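Side-chain contacts in putative fimbrium subunit Fim1C (PDB 4K4K), which is a putative component of the fimbrial tip, part of the surface appendages that mediate cell adhesion and biofilm formation: residues F230-N235 / Y249-T254; T110-I115 / L141-I146; D36-Y41 / F135-K140. One frame throughout, in Å; residues are numbered along the deposited sequence.

In the fold
From the N terminus, interaction 3 opens first, at strand 37-44. Interaction 2 opens inside its span, in the loop between strands 101-105 and 118-126. Strand 132-150 then closes both in turn: 135-140 meets 36-41, and 141-146 directly afterwards meets 110-115. The two closures therefore cross rather than nest, and their centres lie about 16 Å apart. Interaction 1 follows in series, closing the connection between strands 228-233 and 247-256, which face each other without pairing. It adjoins interaction 2 because strand 247-256 runs parallel to strand 132-150, with a probable hydrogen bond from Y251 N to D145 O (2.8 Å). Interactions 1 and 3 do not touch; their centres are about 31 Å apart.

Interaction 1. Residues F230-N235 / Y249-T254; sequences FHWDVN and YLYTIT
The hydroxyl of Y251 reaches across to V234, where OH lies 3.6 Å from V234 CG1, and its polar need is met by a hydrogen bond with S240 OG. The same S240 oxygen also makes a weak hydrogen bond with V234 O, so one serine links the tyrosine tip to the backbone of the facing segment.

Beside this polar end, W232 and Y251 form an offset edge-to-face pair. The planes stand at 68° and the centroid of the six-membered ring of W232 is 5.5 Å from that of Y251. The leading atom is W232 CH2, which approaches Y251 CE1 to 3.7 Å; CZ3 follows, at 4.0 Å from the same CE1. Seen from the indole, Y251 CE1 sits at the edge, near the ring plane. W232 points its far rim at the tyrosine because CG is anti to the backbone N (chi1 173°). One face of the indole is backed by V234 N, 3.9 Å above the plane and toward the rim.

No hydrogen bond spans the two segments, and the CA atoms of W232 and I253 are 9.6 Å apart, which is the spacing of facing layers, not of paired strands. Strand 228-233 pairs antiparallel with 217-222. Strand 247-256 lies between 132-150, its parallel neighbour, and antiparallel 259-268, while F243 from the connecting loop touches both V234 and Y251.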
# COMPACT_ATOMS: atom_id res chain seq x y z
N PHE A 230 0.05 -21.86 -17.58
CA PHE A 230 0.58 -20.91 -18.56
C PHE A 230 1.50 -19.96 -17.83
O PHE A 230 1.15 -19.55 -16.72
CB PHE A 230 -0.55 -20.13 -19.22
CG PHE A 230 -1.53 -20.93 -20.03
CD1 PHE A 230 -1.32 -21.15 -21.38
CD2 PHE A 230 -2.69 -21.41 -19.45
CE1 PHE A 230 -2.23 -21.90 -22.13
CE2 PHE A 230 -3.61 -22.15 -20.21
CZ PHE A 230 -3.37 -22.38 -21.54
N HIS A 231 2.66 -19.62 -18.42
CA HIS A 231 3.64 -18.71 -17.84
C HIS A 231 3.85 -17.52 -18.75
O HIS A 231 3.89 -17.68 -19.97
CB HIS A 231 4.98 -19.43 -17.57
CG HIS A 231 4.81 -20.75 -16.87
ND1 HIS A 231 4.75 -20.84 -15.49
CD2 HIS A 231 4.65 -21.99 -17.39
CE1 HIS A 231 4.58 -22.12 -15.21
NE2 HIS A 231 4.50 -22.86 -16.32
N TRP A 232 3.96 -16.32 -18.17
CA TRP A 232 4.17 -15.11 -18.95
C TRP A 232 5.22 -14.24 -18.26
O TRP A 232 5.11 -14.01 -17.05
CB TRP A 232 2.85 -14.36 -19.17
CG TRP A 232 3.02 -13.02 -19.84
CD1 TRP A 232 3.20 -12.78 -21.17
CD2 TRP A 232 3.08 -11.75 -19.18
NE1 TRP A 232 3.36 -11.43 -21.39
CE2 TRP A 232 3.30 -10.78 -20.18
CE3 TRP A 232 2.98 -11.34 -17.84
CZ2 TRP A 232 3.39 -9.41 -19.88
CZ3 TRP A 232 3.06 -9.99 -17.54
CH2 TRP A 232 3.25 -9.04 -18.55
N ASP A 233 6.23 -13.79 -19.02
CA ASP A 233 7.32 -12.98 -18.45
C ASP A 233 6.89 -11.53 -18.25
O ASP A 233 6.57 -10.82 -19.22
CB ASP A 233 8.60 -13.08 -19.31
CG ASP A 233 9.57 -14.17 -18.84
OD1 ASP A 233 9.72 -14.34 -17.60
OD2 ASP A 233 10.20 -14.81 -19.71
N VAL A 234 6.88 -11.09 -16.98
CA VAL A 234 6.49 -9.73 -16.58
C VAL A 234 7.32 -8.68 -17.34
O VAL A 234 6.76 -7.68 -17.79
CB VAL A 234 6.56 -9.53 -15.05
CG1 VAL A 234 6.27 -8.08 -14.64
CG2 VAL A 234 5.59 -10.49 -14.34
N ASN A 235 8.62 -8.94 -17.53
CA ASN A 235 9.54 -8.02 -18.21
C ASN A 235 9.23 -7.86 -19.73
O ASN A 235 9.69 -6.90 -20.34
CB ASN A 235 10.99 -8.46 -17.98
CG ASN A 235 12.01 -7.39 -18.28
OD1 ASN A 235 12.17 -6.42 -17.52
ND2 ASN A 235 12.69 -7.52 -19.40
N TYR A 249 -0.04 -1.51 -11.58
CA TYR A 249 0.18 -2.17 -12.88
C TYR A 249 -1.06 -2.95 -13.19
O TYR A 249 -1.47 -3.80 -12.39
CB TYR A 249 1.45 -3.06 -12.86
CG TYR A 249 2.71 -2.22 -12.72
CD1 TYR A 249 3.14 -1.78 -11.47
CD2 TYR A 249 3.42 -1.80 -13.85
CE1 TYR A 249 4.26 -0.95 -11.34
CE2 TYR A 249 4.55 -0.99 -13.73
CZ TYR A 249 4.96 -0.55 -12.47
OH TYR A 249 6.06 0.27 -12.32
N LEU A 250 -1.71 -2.60 -14.29
CA LEU A 250 -2.95 -3.23 -14.71
C LEU A 250 -2.66 -4.13 -15.88
O LEU A 250 -2.14 -3.67 -16.89
CB LEU A 250 -4.03 -2.19 -15.06
CG LEU A 250 -4.42 -1.26 -13.91
CD1 LEU A 250 -3.70 0.06 -14.02
CD2 LEU A 250 -5.92 -1.06 -13.88
N TYR A 251 -2.95 -5.43 -15.72
CA TYR A 251 -2.73 -6.38 -16.81
C TYR A 251 -4.04 -6.98 -17.24
O TYR A 251 -4.82 -7.43 -16.39
CB TYR A 251 -1.77 -7.51 -16.40
CG TYR A 251 -0.39 -7.05 -15.97
CD1 TYR A 251 0.58 -6.71 -16.91
CD2 TYR A 251 -0.02 -7.04 -14.62
CE1 TYR A 251 1.86 -6.31 -16.52
CE2 TYR A 251 1.25 -6.63 -14.22
CZ TYR A 251 2.19 -6.28 -15.18
OH TYR A 251 3.45 -5.90 -14.79
N THR A 252 -4.27 -7.03 -18.56
CA THR A 252 -5.41 -7.75 -19.13
C THR A 252 -4.83 -8.98 -19.80
O THR A 252 -4.03 -8.86 -20.74
CB THR A 252 -6.29 -6.90 -20.04
OG1 THR A 252 -6.80 -5.79 -19.30
CG2 THR A 252 -7.46 -7.70 -20.63
N ILE A 253 -5.19 -10.16 -19.28
CA ILE A 253 -4.68 -11.43 -19.77
C ILE A 253 -5.72 -12.11 -20.64
O ILE A 253 -6.81 -12.40 -20.16
CB ILE A 253 -4.30 -12.35 -18.56
CG1 ILE A 253 -3.62 -11.59 -17.38
CG2 ILE A 253 -3.57 -13.63 -18.99
CD1 ILE A 253 -2.26 -11.12 -17.57
N THR A 254 -5.38 -12.37 -21.90
CA THR A 254 -6.26 -13.12 -22.77
C THR A 254 -5.70 -14.54 -22.88
O THR A 254 -4.60 -14.73 -23.41
CB THR A 254 -6.47 -12.45 -24.14
OG1 THR A 254 -6.94 -11.12 -23.94
CG2 THR A 254 -7.49 -13.22 -25.00

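Interaction 2. Residues T110-I115 / L141-I146; sequences TPQKDI and LVKLDI
Q112 extends its side chain to the ammonium group of K143. From CB, CG is placed beside the backbone N and anti to the carbonyl carbon (chi1 -65°), and it comes within 4.1 Å of K143 NZ. A second bend, at chi2, brings CD to 3.8 Å from K143 NZ. At the tip the amide divides its work: OE1 accepts a hydrogen bond from K143 NZ at 2.8 Å, and NE2 bonds to Q109 O. The lysine nitrogen lies in the carbonyl plane, on a lone pair, with a C=O···N angle of 135°. With both ends of the amide engaged, its rotation is fixed. K143 NZ also forms a salt bridge with E204 OE1, so the glutamine oxygen is a neutral second partner for an already paired charge.

Shortening the side chain to an alanine here is likely to leave K143 NZ without its amide acceptor and Q109 O without its side-chain donor.

Farther along, L141 CD1 packs against I115 O at 3.3 Å, while I206 of strand 202-207 touches Q112, I115 and L141 together.

The segment 110-115 owes its compact shape to two overlapping type I turns that follow the cis peptide before P111. Their closing bonds are D114 N to P111 O at 3.2 Å and I115 N to Q112 O at 3.1 Å. Such a compact inter-strand connection, laid on a sandwich strand, fits the all-beta, transthyretin-like fold of fimbrillins.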
# COMPACT_ATOMS: atom_id res chain seq x y z
N THR A 110 -3.48 -11.61 1.86
CA THR A 110 -4.84 -11.34 2.30
C THR A 110 -4.91 -11.09 3.82
O THR A 110 -4.42 -11.92 4.58
CB THR A 110 -5.74 -12.52 1.86
OG1 THR A 110 -5.62 -12.68 0.43
CG2 THR A 110 -7.21 -12.31 2.20
N PRO A 111 -5.57 -10.01 4.29
CA PRO A 111 -6.19 -8.92 3.50
C PRO A 111 -5.15 -7.93 2.96
O PRO A 111 -4.16 -7.65 3.65
CB PRO A 111 -7.12 -8.24 4.52
CG PRO A 111 -6.51 -8.50 5.86
CD PRO A 111 -5.68 -9.76 5.74
N GLN A 112 -5.36 -7.43 1.75
CA GLN A 112 -4.47 -6.47 1.09
C GLN A 112 -4.24 -5.22 1.93
O GLN A 112 -3.11 -4.72 1.97
CB GLN A 112 -5.04 -6.06 -0.27
CG GLN A 112 -5.12 -7.19 -1.31
CD GLN A 112 -3.84 -7.31 -2.10
OE1 GLN A 112 -3.64 -6.65 -3.12
NE2 GLN A 112 -2.91 -8.11 -1.61
N LYS A 113 -5.30 -4.69 2.61
CA LYS A 113 -5.18 -3.45 3.40
C LYS A 113 -4.16 -3.56 4.54
O LYS A 113 -3.59 -2.55 4.93
CB LYS A 113 -6.56 -3.01 3.96
CG LYS A 113 -7.14 -3.87 5.08
CD LYS A 113 -8.36 -3.21 5.72
CE LYS A 113 -8.85 -3.94 6.94
NZ LYS A 113 -8.00 -3.67 8.13
N ASP A 114 -3.89 -4.79 5.06
CA ASP A 114 -2.95 -4.97 6.18
C ASP A 114 -1.49 -4.90 5.75
O ASP A 114 -0.62 -4.77 6.62
CB ASP A 114 -3.23 -6.31 6.89
CG ASP A 114 -4.51 -6.26 7.73
OD1 ASP A 114 -5.14 -5.18 7.79
OD2 ASP A 114 -4.88 -7.29 8.33
N ILE A 115 -1.21 -4.99 4.43
CA ILE A 115 0.18 -4.87 3.94
C ILE A 115 0.34 -3.61 3.05
O ILE A 115 1.42 -3.38 2.53
CB ILE A 115 0.67 -6.16 3.22
CG1 ILE A 115 -0.21 -6.49 1.97
CG2 ILE A 115 0.76 -7.33 4.22
CD1 ILE A 115 0.39 -7.57 1.00
N LEU A 141 4.45 0.75 -1.70
CA LEU A 141 4.65 -0.50 -2.41
C LEU A 141 4.01 -0.44 -3.80
O LEU A 141 3.80 0.65 -4.32
CB LEU A 141 4.19 -1.71 -1.57
CG LEU A 141 4.73 -1.70 -0.09
CD1 LEU A 141 4.16 -2.90 0.69
CD2 LEU A 141 6.26 -1.68 -0.03
N VAL A 142 3.78 -1.60 -4.42
CA VAL A 142 3.30 -1.68 -5.81
C VAL A 142 2.05 -2.55 -5.88
O VAL A 142 2.02 -3.62 -5.30
CB VAL A 142 4.45 -2.25 -6.68
CG1 VAL A 142 3.98 -2.53 -8.12
CG2 VAL A 142 5.68 -1.34 -6.66
N LYS A 143 1.03 -2.07 -6.61
CA LYS A 143 -0.21 -2.82 -6.75
C LYS A 143 -0.25 -3.52 -8.11
O LYS A 143 0.05 -2.90 -9.14
CB LYS A 143 -1.42 -1.87 -6.60
CG LYS A 143 -2.81 -2.53 -6.76
CD LYS A 143 -3.17 -3.38 -5.58
CE LYS A 143 -4.55 -3.99 -5.73
NZ LYS A 143 -4.99 -4.62 -4.46
N LEU A 144 -0.64 -4.80 -8.10
CA LEU A 144 -0.87 -5.56 -9.34
C LEU A 144 -2.36 -5.79 -9.46
O LEU A 144 -2.98 -6.26 -8.50
CB LEU A 144 -0.11 -6.89 -9.38
CG LEU A 144 1.41 -6.84 -9.10
CD1 LEU A 144 2.02 -8.23 -9.19
CD2 LEU A 144 2.13 -5.85 -10.04
N ASP A 145 -2.95 -5.44 -10.61
CA ASP A 145 -4.38 -5.56 -10.86
C ASP A 145 -4.52 -6.35 -12.16
O ASP A 145 -4.14 -5.86 -13.21
CB ASP A 145 -5.01 -4.15 -10.94
CG ASP A 145 -6.53 -4.13 -11.03
OD1 ASP A 145 -7.09 -4.88 -11.87
OD2 ASP A 145 -7.15 -3.29 -10.35
N ILE A 146 -4.99 -7.59 -12.06
CA ILE A 146 -5.05 -8.48 -13.21
C ILE A 146 -6.49 -8.84 -13.55
O ILE A 146 -7.27 -9.22 -12.67
CB ILE A 146 -4.17 -9.74 -12.90
CG1 ILE A 146 -2.68 -9.33 -12.76
CG2 ILE A 146 -4.37 -10.88 -13.93
CD1 ILE A 146 -1.82 -10.25 -12.02

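Interaction 3. Residues D36-Y41 / F135-K140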
# COMPACT_ATOMS: atom_id res chain seq x y z
N ASP A 36 -9.97 2.16 10.49
CA ASP A 36 -8.62 2.31 9.90
C ASP A 36 -7.80 3.23 10.80
O ASP A 36 -8.30 4.28 11.22
CB ASP A 36 -8.66 2.88 8.48
CG ASP A 36 -8.71 1.85 7.33
OD1 ASP A 36 -8.56 0.64 7.61
OD2 ASP A 36 -8.85 2.28 6.16
N ALA A 37 -6.57 2.82 11.12
CA ALA A 37 -5.73 3.57 12.06
C ALA A 37 -4.40 3.98 11.44
O ALA A 37 -3.80 3.25 10.63
CB ALA A 37 -5.51 2.74 13.32
N ILE A 38 -3.95 5.19 11.80
CA ILE A 38 -2.67 5.74 11.36
C ILE A 38 -1.84 6.08 12.60
O ILE A 38 -2.41 6.26 13.68
CB ILE A 38 -2.84 6.98 10.43
CG1 ILE A 38 -3.54 8.16 11.17
CG2 ILE A 38 -3.65 6.57 9.16
CD1 ILE A 38 -3.53 9.49 10.42
N GLY A 39 -0.54 6.17 12.42
CA GLY A 39 0.37 6.60 13.48
C GLY A 39 0.85 8.00 13.12
O GLY A 39 1.29 8.21 11.99
N ILE A 40 0.74 8.96 14.03
CA ILE A 40 1.18 10.35 13.78
C ILE A 40 2.31 10.69 14.69
O ILE A 40 2.29 10.31 15.89
CB ILE A 40 -0.00 11.36 13.96
CG1 ILE A 40 -1.25 10.95 13.11
CG2 ILE A 40 0.44 12.82 13.67
CD1 ILE A 40 -2.48 11.93 13.18
N TYR A 41 3.25 11.48 14.16
CA TYR A 41 4.34 12.08 14.94
C TYR A 41 4.30 13.57 14.79
O TYR A 41 4.15 14.07 13.66
CB TYR A 41 5.73 11.60 14.45
CG TYR A 41 6.02 10.14 14.67
CD1 TYR A 41 5.37 9.16 13.93
CD2 TYR A 41 7.06 9.74 15.51
CE1 TYR A 41 5.65 7.80 14.10
CE2 TYR A 41 7.39 8.39 15.66
CZ TYR A 41 6.68 7.42 14.95
OH TYR A 41 7.01 6.10 15.11
N PHE A 135 -3.27 15.34 5.90
CA PHE A 135 -2.27 14.37 5.51
C PHE A 135 -2.59 13.81 4.11
O PHE A 135 -3.71 13.37 3.86
CB PHE A 135 -2.19 13.22 6.53
CG PHE A 135 -1.63 13.64 7.87
CD1 PHE A 135 -0.26 13.87 8.04
CD2 PHE A 135 -2.46 13.81 8.97
CE1 PHE A 135 0.27 14.21 9.30
CE2 PHE A 135 -1.94 14.21 10.22
CZ PHE A 135 -0.57 14.37 10.38
N VAL A 136 -1.62 13.83 3.22
CA VAL A 136 -1.79 13.27 1.88
C VAL A 136 -0.94 12.01 1.83
O VAL A 136 0.28 12.09 1.86
CB VAL A 136 -1.41 14.29 0.78
CG1 VAL A 136 -1.49 13.67 -0.61
CG2 VAL A 136 -2.30 15.54 0.86
N PHE A 137 -1.59 10.86 1.81
CA PHE A 137 -0.89 9.57 1.84
C PHE A 137 -0.55 9.07 0.45
O PHE A 137 -1.35 9.21 -0.48
CB PHE A 137 -1.75 8.52 2.55
CG PHE A 137 -1.79 8.66 4.06
CD1 PHE A 137 -0.85 8.04 4.85
CD2 PHE A 137 -2.78 9.43 4.68
CE1 PHE A 137 -0.89 8.16 6.25
CE2 PHE A 137 -2.81 9.59 6.07
CZ PHE A 137 -1.86 8.95 6.85
N THR A 138 0.63 8.46 0.31
CA THR A 138 1.05 7.79 -0.94
C THR A 138 1.44 6.37 -0.60
O THR A 138 1.96 6.10 0.49
CB THR A 138 2.21 8.52 -1.65
OG1 THR A 138 3.30 8.58 -0.76
CG2 THR A 138 1.84 9.94 -2.14
N HIS A 139 1.15 5.43 -1.51
CA HIS A 139 1.51 4.03 -1.29
C HIS A 139 3.02 3.85 -1.47
O HIS A 139 3.58 4.37 -2.45
CB HIS A 139 0.77 3.15 -2.29
CG HIS A 139 -0.72 3.23 -2.22
ND1 HIS A 139 -1.46 2.39 -1.41
CD2 HIS A 139 -1.57 4.03 -2.92
CE1 HIS A 139 -2.73 2.70 -1.63
NE2 HIS A 139 -2.85 3.68 -2.53
N LYS A 140 3.66 3.12 -0.56
CA LYS A 140 5.12 2.89 -0.63
C LYS A 140 5.47 1.61 -1.42
O LYS A 140 6.64 1.42 -1.80
CB LYS A 140 5.72 2.81 0.78
CG LYS A 140 5.54 4.12 1.57
CD LYS A 140 6.37 5.27 0.98
CE LYS A 140 5.96 6.59 1.62
NZ LYS A 140 6.79 7.71 1.10
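I38 and I40 meet F137 and F135 in the interior of a beta sandwich, as expected for a fimbrillin-like protein of the transthyretin clan. Strand 37-44 pairs with 84-90, which pairs with 118-126, which in turn pairs with 132-150. Despite that edge-to-edge linkage, the two segments face each other: the CA atoms of I38 and F137 are 10.4 Å apart, and no hydrogen bond runs between the segments.

Aliphatic-to-aromatic contact therefore carries the whole interface, in two units. In the first, the F137 ring advances with CZ foremost and meets the forked end of I38, CG2 at 3.8 Å from F137 CZ and CD1 at 4.0 Å from the same atom. The isoleucine can present both branches because CG1 sits between the backbone N and the carbonyl carbon (chi1 63°). The second unit joins I40 to F135, and in both units the side chains cross obliquely. The two units are stitched together within strand 37-44, where I38 CD1 touches I40 CD1 at 3.8 Å.

Aromatic and small-residue neighbours complete the surroundings. W32 meets F137 edge-to-face, and A88 and A120 touch both phenylalanines, with F86 adding to F135 and M118 to F137. On the isoleucine side, Y56 of strand 47-57 touches I38 and I40.

The backbone of 36-41 bonds instead to neighbouring strands, I38 with Y56 and I40 with R54.

The I40 grip on F135 is two-pronged: CG2 rests 3.8 Å from F135 CZ, while CD1 lies 3.8 Å from F135 CE2.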